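PDB 5GVH: enoyl-[acyl-carrier-protein] reductase [FMN] from Thermotoga maritima, which probably reduces the double bond of enoyl-acyl-carrier-protein intermediates in fatty acid synthesis with NADH, using a bound FMN as the redox cofactor. Local coordinates for residues A[30-35]-A[62-67]; A[199-204]-A[288-293]; A[223-228]-A[244-249]. One frame throughout, in Å; residues are numbered along the deposited sequence.

Contact 1 (A[30-35]-A[62-67]); sequences LAAAVS and QKTDKP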
loop_
_atom_site.group_PDB
_atom_site.type_symbol
_atom_site.label_atom_id
_atom_site.label_comp_id
_atom_site.label_asym_id
_atom_site.label_seq_id
_atom_site.Cartn_x
_atom_site.Cartn_y
_atom_site.Cartn_z
ATOM N N LEU A 30 27.004 7.318 4.285
ATOM C CA LEU A 30 25.757 7.586 3.574
ATOM C C LEU A 30 24.815 8.455 4.411
ATOM O O LEU A 30 24.187 9.380 3.876
ATOM C CB LEU A 30 25.119 6.261 3.142
ATOM C CG LEU A 30 23.752 6.203 2.456
ATOM C CD1 LEU A 30 23.688 5.154 1.399
ATOM C CD2 LEU A 30 22.808 5.751 3.448
ATOM N N ALA A 31 24.756 8.231 5.728
ATOM C CA ALA A 31 23.925 9.092 6.568
ATOM C C ALA A 31 24.465 10.517 6.635
ATOM O O ALA A 31 23.687 11.466 6.780
ATOM C CB ALA A 31 23.800 8.507 7.974
ATOM N N ALA A 32 25.782 10.700 6.541
ATOM C CA ALA A 32 26.308 12.062 6.543
ATOM C C ALA A 32 25.875 12.819 5.293
ATOM O O ALA A 32 25.478 13.986 5.375
ATOM C CB ALA A 32 27.831 12.048 6.668
ATOM N N ALA A 33 25.942 12.170 4.128
ATOM C CA ALA A 33 25.488 12.821 2.903
ATOM C C ALA A 33 24.017 13.204 2.982
ATOM O O ALA A 33 23.627 14.260 2.469
ATOM C CB ALA A 33 25.735 11.916 1.701
ATOM N N VAL A 34 23.191 12.384 3.631
ATOM C CA VAL A 34 21.776 12.726 3.756
ATOM C C VAL A 34 21.597 13.940 4.658
ATOM O O VAL A 34 20.778 14.828 4.375
ATOM C CB VAL A 34 20.966 11.517 4.264
ATOM C CG1 VAL A 34 19.544 11.942 4.619
ATOM C CG2 VAL A 34 20.961 10.405 3.216
ATOM N N SER A 35 22.345 13.992 5.763
ATOM C CA SER A 35 22.240 15.128 6.676
ATOM C C SER A 35 22.823 16.391 6.058
ATOM O O SER A 35 22.270 17.484 6.232
ATOM C CB SER A 35 22.929 14.809 8.006
ATOM O OG SER A 35 22.202 13.833 8.741
ATOM N N GLN A 62 32.528 13.814 12.120
ATOM C CA GLN A 62 33.621 14.300 11.280
ATOM C C GLN A 62 33.148 14.767 9.912
ATOM O O GLN A 62 33.853 15.538 9.254
ATOM C CB GLN A 62 34.682 13.209 11.087
ATOM C CG GLN A 62 34.990 12.437 12.355
ATOM C CD GLN A 62 36.092 13.073 13.185
ATOM O OE1 GLN A 62 37.092 13.555 12.655
ATOM N NE2 GLN A 62 35.890 13.107 14.504
ATOM N N LYS A 63 31.974 14.330 9.463
ATOM C CA LYS A 63 31.538 14.604 8.107
ATOM C C LYS A 63 30.390 15.594 8.024
ATOM O O LYS A 63 30.095 16.078 6.926
ATOM C CB LYS A 63 31.137 13.293 7.425
ATOM C CG LYS A 63 32.214 12.206 7.517
ATOM C CD LYS A 63 31.607 10.851 7.173
ATOM C CE LYS A 63 32.645 9.815 6.811
ATOM N NZ LYS A 63 33.309 10.146 5.528
ATOM N N THR A 64 29.753 15.918 9.146
ATOM C CA THR A 64 28.659 16.877 9.135
ATOM C C THR A 64 28.382 17.316 10.562
ATOM O O THR A 64 28.575 16.548 11.510
ATOM C CB THR A 64 27.384 16.286 8.510
ATOM O OG1 THR A 64 26.336 17.262 8.539
ATOM C CG2 THR A 64 26.934 15.039 9.275
ATOM N N ASP A 65 27.924 18.558 10.699
ATOM C CA ASP A 65 27.472 19.088 11.978
ATOM C C ASP A 65 25.955 19.154 12.081
ATOM O O ASP A 65 25.432 19.582 13.117
ATOM C CB ASP A 65 28.074 20.478 12.214
ATOM C CG ASP A 65 29.564 20.509 11.959
ATOM O OD1 ASP A 65 30.305 19.877 12.741
ATOM O OD2 ASP A 65 29.988 21.152 10.971
ATOM N N LYS A 66 25.244 18.728 11.037
ATOM C CA LYS A 66 23.791 18.769 10.986
ATOM C C LYS A 66 23.193 17.627 11.809
ATOM O O LYS A 66 23.880 16.650 12.121
ATOM C CB LYS A 66 23.330 18.675 9.532
ATOM C CG LYS A 66 23.960 19.700 8.599
ATOM C CD LYS A 66 22.980 20.805 8.256
ATOM C CE LYS A 66 23.585 21.804 7.280
ATOM N NZ LYS A 66 23.971 21.154 5.992
ATOM N N PRO A 67 21.912 17.718 12.177
ATOM C CA PRO A 67 21.295 16.635 12.953
ATOM C C PRO A 67 21.352 15.296 12.228
ATOM O O PRO A 67 21.471 15.216 10.998
ATOM C CB PRO A 67 19.851 17.108 13.138
ATOM C CG PRO A 67 19.952 18.595 13.074
ATOM C CD PRO A 67 21.001 18.870 12.037
#

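Contact 2 (A[199-204]-A[288-293]); sequences SVESDV and KPVKQI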
loop_
_atom_site.group_PDB
_atom_site.type_symbol
_atom_site.label_atom_id
_atom_site.label_comp_id
_atom_site.label_asym_id
_atom_site.label_seq_id
_atom_site.Cartn_x
_atom_site.Cartn_y
_atom_site.Cartn_z
ATOM N N SER A 199 22.114 5.142 -4.310
ATOM C CA SER A 199 22.785 6.430 -4.402
ATOM C C SER A 199 24.282 6.199 -4.531
ATOM O O SER A 199 24.803 5.174 -4.082
ATOM C CB SER A 199 22.505 7.306 -3.182
ATOM O OG SER A 199 23.016 6.689 -2.016
ATOM N N VAL A 200 24.979 7.166 -5.137
ATOM C CA VAL A 200 26.412 6.977 -5.367
ATOM C C VAL A 200 27.191 7.035 -4.058
ATOM O O VAL A 200 28.220 6.368 -3.921
ATOM C CB VAL A 200 26.956 7.991 -6.397
ATOM C CG1 VAL A 200 26.315 7.777 -7.762
ATOM C CG2 VAL A 200 26.737 9.407 -5.920
ATOM N N GLU A 201 26.714 7.806 -3.074
ATOM C CA GLU A 201 27.361 7.850 -1.763
ATOM C C GLU A 201 27.282 6.522 -1.015
ATOM O O GLU A 201 28.055 6.308 -0.080
ATOM C CB GLU A 201 26.739 8.946 -0.898
ATOM C CG GLU A 201 27.015 10.370 -1.353
ATOM C CD GLU A 201 26.097 10.833 -2.459
ATOM O OE1 GLU A 201 25.350 9.990 -3.006
ATOM O OE2 GLU A 201 26.119 12.047 -2.770
ATOM N N SER A 202 26.357 5.641 -1.390
ATOM C CA SER A 202 26.252 4.321 -0.782
ATOM C C SER A 202 27.473 3.472 -1.097
ATOM O O SER A 202 28.038 3.540 -2.190
ATOM C CB SER A 202 24.997 3.600 -1.296
ATOM O OG SER A 202 24.816 2.346 -0.659
ATOM N N ASP A 203 27.850 2.620 -0.149
ATOM C CA ASP A 203 28.986 1.734 -0.355
ATOM C C ASP A 203 28.583 0.269 -0.420
ATOM O O ASP A 203 29.446 -0.608 -0.308
ATOM C CB ASP A 203 30.037 1.960 0.733
ATOM C CG ASP A 203 29.450 1.933 2.119
ATOM O OD1 ASP A 203 28.619 1.041 2.386
ATOM O OD2 ASP A 203 29.812 2.816 2.936
ATOM N N VAL A 204 27.294 -0.022 -0.597
ATOM C CA VAL A 204 26.897 -1.406 -0.812
ATOM C C VAL A 204 27.544 -1.922 -2.095
ATOM O O VAL A 204 27.889 -1.158 -3.006
ATOM C CB VAL A 204 25.367 -1.554 -0.870
ATOM C CG1 VAL A 204 24.751 -1.236 0.478
ATOM C CG2 VAL A 204 24.783 -0.644 -1.943
ATOM N N LYS A 288 21.701 7.955 -8.274
ATOM C CA LYS A 288 21.830 9.402 -8.195
ATOM C C LYS A 288 22.551 9.787 -6.912
ATOM O O LYS A 288 22.491 9.050 -5.929
ATOM C CB LYS A 288 20.447 10.073 -8.239
ATOM C CG LYS A 288 19.594 9.621 -9.417
ATOM C CD LYS A 288 18.098 9.658 -9.101
ATOM C CE LYS A 288 17.616 11.078 -8.819
ATOM N NZ LYS A 288 17.782 11.983 -9.994
ATOM N N PRO A 289 23.257 10.922 -6.895
ATOM C CA PRO A 289 23.834 11.401 -5.634
ATOM C C PRO A 289 22.739 11.811 -4.665
ATOM O O PRO A 289 21.653 12.232 -5.065
ATOM C CB PRO A 289 24.687 12.603 -6.059
ATOM C CG PRO A 289 24.145 13.008 -7.377
ATOM C CD PRO A 289 23.682 11.750 -8.034
ATOM N N VAL A 290 23.043 11.699 -3.372
ATOM C CA VAL A 290 22.008 11.877 -2.359
ATOM C C VAL A 290 21.373 13.258 -2.457
ATOM O O VAL A 290 20.148 13.398 -2.354
ATOM C CB VAL A 290 22.580 11.602 -0.957
ATOM C CG1 VAL A 290 21.702 12.235 0.112
ATOM C CG2 VAL A 290 22.673 10.099 -0.733
ATOM N N LYS A 291 22.175 14.299 -2.679
ATOM C CA LYS A 291 21.591 15.636 -2.730
ATOM C C LYS A 291 20.666 15.788 -3.931
ATOM O O LYS A 291 19.627 16.450 -3.842
ATOM C CB LYS A 291 22.677 16.711 -2.757
ATOM C CG LYS A 291 22.083 18.124 -2.801
ATOM C CD LYS A 291 23.065 19.182 -2.340
ATOM C CE LYS A 291 23.680 19.896 -3.532
ATOM N NZ LYS A 291 22.656 20.535 -4.413
ATOM N N GLN A 292 21.028 15.179 -5.060
ATOM C CA GLN A 292 20.179 15.243 -6.243
ATOM C C GLN A 292 18.846 14.545 -6.000
ATOM O O GLN A 292 17.792 15.028 -6.431
ATOM C CB GLN A 292 20.913 14.623 -7.429
ATOM C CG GLN A 292 20.018 14.220 -8.571
ATOM C CD GLN A 292 20.733 14.277 -9.899
ATOM O OE1 GLN A 292 21.120 15.353 -10.353
ATOM N NE2 GLN A 292 20.919 13.122 -10.530
ATOM N N ILE A 293 18.880 13.403 -5.308
ATOM C CA ILE A 293 17.661 12.684 -4.947
ATOM C C ILE A 293 16.715 13.595 -4.172
ATOM O O ILE A 293 15.523 13.698 -4.487
ATOM C CB ILE A 293 18.016 11.426 -4.138
ATOM C CG1 ILE A 293 18.873 10.474 -4.978
ATOM C CG2 ILE A 293 16.762 10.735 -3.648
ATOM C CD1 ILE A 293 19.360 9.269 -4.216
#

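Contact 3 (A[223-228]-A[244-249]); sequences TGAKLG and EMEFEN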
loop_
_atom_site.group_PDB
_atom_site.type_symbol
_atom_site.label_atom_id
_atom_site.label_comp_id
_atom_site.label_asym_id
_atom_site.label_seq_id
_atom_site.Cartn_x
_atom_site.Cartn_y
_atom_site.Cartn_z
ATOM N N THR A 223 10.220 -13.227 3.058
ATOM C CA THR A 223 10.797 -14.382 3.731
ATOM C C THR A 223 10.641 -14.242 5.239
ATOM O O THR A 223 10.565 -13.132 5.773
ATOM C CB THR A 223 12.284 -14.570 3.391
ATOM O OG1 THR A 223 13.016 -13.403 3.766
ATOM C CG2 THR A 223 12.477 -14.812 1.907
ATOM N N GLY A 224 10.591 -15.386 5.920
ATOM C CA GLY A 224 10.537 -15.410 7.370
ATOM C C GLY A 224 9.159 -15.275 7.978
ATOM O O GLY A 224 9.053 -15.060 9.190
ATOM N N ALA A 225 8.093 -15.406 7.184
ATOM C CA ALA A 225 6.754 -15.131 7.697
ATOM C C ALA A 225 6.302 -16.201 8.687
ATOM O O ALA A 225 5.716 -15.884 9.731
ATOM C CB ALA A 225 5.760 -15.000 6.543
ATOM N N LYS A 226 6.570 -17.479 8.383
ATOM C CA LYS A 226 6.175 -18.558 9.287
ATOM C C LYS A 226 7.050 -18.614 10.537
ATOM O O LYS A 226 6.610 -19.120 11.575
ATOM C CB LYS A 226 6.220 -19.903 8.563
ATOM C CG LYS A 226 5.256 -20.929 9.142
ATOM C CD LYS A 226 4.200 -21.300 8.115
ATOM C CE LYS A 226 3.053 -22.115 8.706
ATOM N NZ LYS A 226 1.863 -21.263 9.012
ATOM N N LEU A 227 8.286 -18.118 10.460
ATOM C CA LEU A 227 9.146 -18.059 11.639
ATOM C C LEU A 227 8.806 -16.897 12.560
ATOM O O LEU A 227 9.413 -16.782 13.631
ATOM C CB LEU A 227 10.615 -17.967 11.222
ATOM C CG LEU A 227 11.051 -18.844 10.049
ATOM C CD1 LEU A 227 12.449 -18.474 9.597
ATOM C CD2 LEU A 227 10.974 -20.316 10.414
ATOM N N GLY A 228 7.870 -16.029 12.174
ATOM C CA GLY A 228 7.449 -14.921 12.992
ATOM C C GLY A 228 8.019 -13.573 12.587
ATOM O O GLY A 228 7.391 -12.546 12.867
ATOM N N GLU A 244 10.637 -22.096 1.141
ATOM C CA GLU A 244 10.367 -23.526 1.260
ATOM C C GLU A 244 10.862 -24.059 2.601
ATOM O O GLU A 244 10.106 -24.703 3.339
ATOM C CB GLU A 244 11.011 -24.289 0.096
ATOM C CG GLU A 244 10.738 -25.800 0.099
ATOM C CD GLU A 244 9.569 -26.202 -0.793
ATOM O OE1 GLU A 244 9.540 -27.368 -1.255
ATOM O OE2 GLU A 244 8.684 -25.349 -1.033
ATOM N N MET A 245 12.120 -23.764 2.949
ATOM C CA MET A 245 12.722 -24.301 4.163
ATOM C C MET A 245 12.037 -23.816 5.436
ATOM O O MET A 245 12.198 -24.455 6.479
ATOM C CB MET A 245 14.216 -23.955 4.204
ATOM C CG MET A 245 15.046 -24.908 5.071
ATOM S SD MET A 245 15.225 -26.549 4.324
ATOM C CE MET A 245 16.399 -26.202 3.021
ATOM N N GLU A 246 11.285 -22.714 5.385
ATOM C CA GLU A 246 10.506 -22.299 6.548
ATOM C C GLU A 246 9.488 -23.364 6.945
ATOM O O GLU A 246 9.229 -23.565 8.137
ATOM C CB GLU A 246 9.793 -20.978 6.265
ATOM C CG GLU A 246 10.648 -19.721 6.357
ATOM C CD GLU A 246 9.862 -18.492 5.923
ATOM O OE1 GLU A 246 10.097 -17.981 4.805
ATOM O OE2 GLU A 246 8.981 -18.056 6.691
ATOM N N PHE A 247 8.889 -24.050 5.964
ATOM C CA PHE A 247 7.901 -25.079 6.286
ATOM C C PHE A 247 8.567 -26.399 6.671
ATOM O O PHE A 247 8.183 -27.035 7.658
ATOM C CB PHE A 247 6.951 -25.314 5.107
ATOM C CG PHE A 247 6.196 -24.092 4.660
ATOM C CD1 PHE A 247 6.494 -23.487 3.444
ATOM C CD2 PHE A 247 5.164 -23.569 5.430
ATOM C CE1 PHE A 247 5.792 -22.373 3.012
ATOM C CE2 PHE A 247 4.457 -22.452 5.001
ATOM C CZ PHE A 247 4.773 -21.853 3.794
ATOM N N GLU A 248 9.570 -26.821 5.897
ATOM C CA GLU A 248 10.077 -28.186 6.000
ATOM C C GLU A 248 11.065 -28.325 7.152
ATOM O O GLU A 248 10.959 -29.246 7.975
ATOM C CB GLU A 248 10.731 -28.595 4.677
ATOM C CG GLU A 248 9.997 -28.077 3.445
ATOM C CD GLU A 248 8.894 -29.011 2.978
ATOM O OE1 GLU A 248 8.995 -29.502 1.838
ATOM O OE2 GLU A 248 7.939 -29.248 3.749
ATOM N N ASN A 249 12.051 -27.433 7.210
ATOM C CA ASN A 249 13.083 -27.455 8.241
ATOM C C ASN A 249 13.242 -26.045 8.800
ATOM O O ASN A 249 14.187 -25.324 8.447
ATOM C CB ASN A 249 14.395 -27.989 7.674
ATOM C CG ASN A 249 15.330 -28.469 8.748
ATOM O OD1 ASN A 249 15.188 -28.108 9.917
ATOM N ND2 ASN A 249 16.302 -29.280 8.361
HETATM O O HOH W 1 7.903 -15.885 4.563
#

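Contact 1 (A[30-35]-A[62-67])
Ser35 turns its hydroxyl out of the helix and hands it to the backbone of Pro67: OG lies 2.7 Å from Pro67 O and donates to it. The donor sits in the plane of that carbonyl, at a C=O...O angle of 151°. The rotation about chi1 (-70°), with OG beside the backbone N of Ser35 and opposite its carbonyl carbon, points the oxygen that way. The same OG also takes the N-H of Gly41, so this buried hydroxyl gives one hydrogen bond and receives another, which should fix its rotation.

One helical turn earlier, Ala32 offers only a methyl, and the loop comes down on it. Lys63 rests its CB on Ala32 CB at 3.6 Å, and its CD still passes the methyl before the amine end leads away. Thr64 adds its methyl: CG2 reaches Ala32 CB at 4.1 Å and Ser35 CB at 4.2 Å, lying between the two small residues. With OG1 opposite the backbone N (chi1 179°), the hydroxyl accepts from Lys66 N at 3.1 Å, an ST turn that shapes the loop, and also hydrogen-bonds Glu36 OE2 at the end of the same helix. The start of the Lys66 chain lies alongside the end of the segment, CG 3.7 Å from Ser35 O, while its amine makes a weak, long ion pair with Glu36.

The small residues Ala32 and Ser35 on this face of helix 28-36 thus let the backbone of 62-67 come close. This is the packing of consecutive beta/alpha units in a TIM barrel: a helix meets the loop that leaves the next helix, 50-61, and enters strand 69-72.

Contact 2 (A[199-204]-A[288-293])
The N-H of Val290 is shared by both oxygens of one carboxylate: it donates to Glu201 OE1 at 2.9 Å and to Glu201 OE2 at 3.2 Å. The nitrogen stands off the carboxylate plane by about 35°, meeting OE1 from above and OE2 on its syn side. A bend at chi2 (82°) folds Glu201 over so that its flat end lies across the start of the helix, with OE2 3.6 Å from Pro289 CB. Pro289 occupies the N-cap position but has no side-chain acceptor, and Glu201 supplies one from the other segment. Its negative charge would probably interact well with the positive end of the helix dipole.

The backbones also join. Val200 N gives a 3.2 Å hydrogen bond to Lys288 O, approaching well above the carbonyl plane, and Ser199 CA makes a CA-H...O contact with the same oxygen. A type I turn from Ser199 to Ser202 presents both groups.

The apolar parts close in around these bonds. Val200 and Pro289 lie side by side, CG2 to CB 3.8 Å, while Ser199 CB meets the end of Ile293 at CD1, also 3.8 Å. Ser199 OG packs against Val290 CG2 but spends its hydrogen bond on Phe196 O. Ala33 of helix 28-36 touches Glu201.

The loop thus ties the short helix 194-197, whose Thr194 binds FMN, to the long C-terminal helix 290-310. A short extra helix after the last barrel strand, beside the cofactor, is a familiar feature of FMN-binding TIM barrels.

Contact 3 (A[223-228]-A[244-249])
Glu246 reaches out of its helix and plugs its carboxylate into the loop at 224-226. OE1 accepts from Gly224 N at 2.9 Å, with the nitrogen well above the carboxylate plane, and OE2 accepts from Lys226 N at 3.0 Å, nearly along its own C-O axis. A water bound by Ala225 N at 2.7 Å also lies within hydrogen-bonding distance of OE1. An extended chain beyond CG (chi2 174°) delivers the group, and Glu246 CG meets Leu227 CG at 3.8 Å on the way. Cutting Glu246 back to an alanine would probably leave the N-H groups of Gly224 and Lys226 without their acceptor and the loop freer to shift.

Lys226 sends its chain past Phe247, crossing it at about a right angle; its CD comes within 3.3 Å of Phe247 CE2. That ring also meets Phe247 of the second subunit, the planes about 50° apart, so the contact borders the dimer interface.

The loop joins antiparallel strands 220-223 and 231-234, with Thr223 paired to Ala231, and is held against helix 237-248, while Leu227 leans on Pro250 and Glu254 of helix 250-256.

In the fold
From the N terminus, contact 1 closes first, joining helix 28-36 to the loop before strand 69-72 within the early beta/alpha units of the barrel. The chain then runs on through the remaining barrel strands before contact 2 opens at 199-204, to close only at 288-293. Inside that long loop contact 3 is nested, pinning the loop between strands 220-223 and 231-234 to helix 237-248. Contacts 1 and 2 touch: Leu30 packs on Ser202, and Ala33 and Val34 on Val290, so helix 28-36 meets the C-terminal helix 290-310, probably the last of the barrel. Contact 3 lies apart, its nearest atoms about 17 Å from contact 2 and about 22 Å from contact 1.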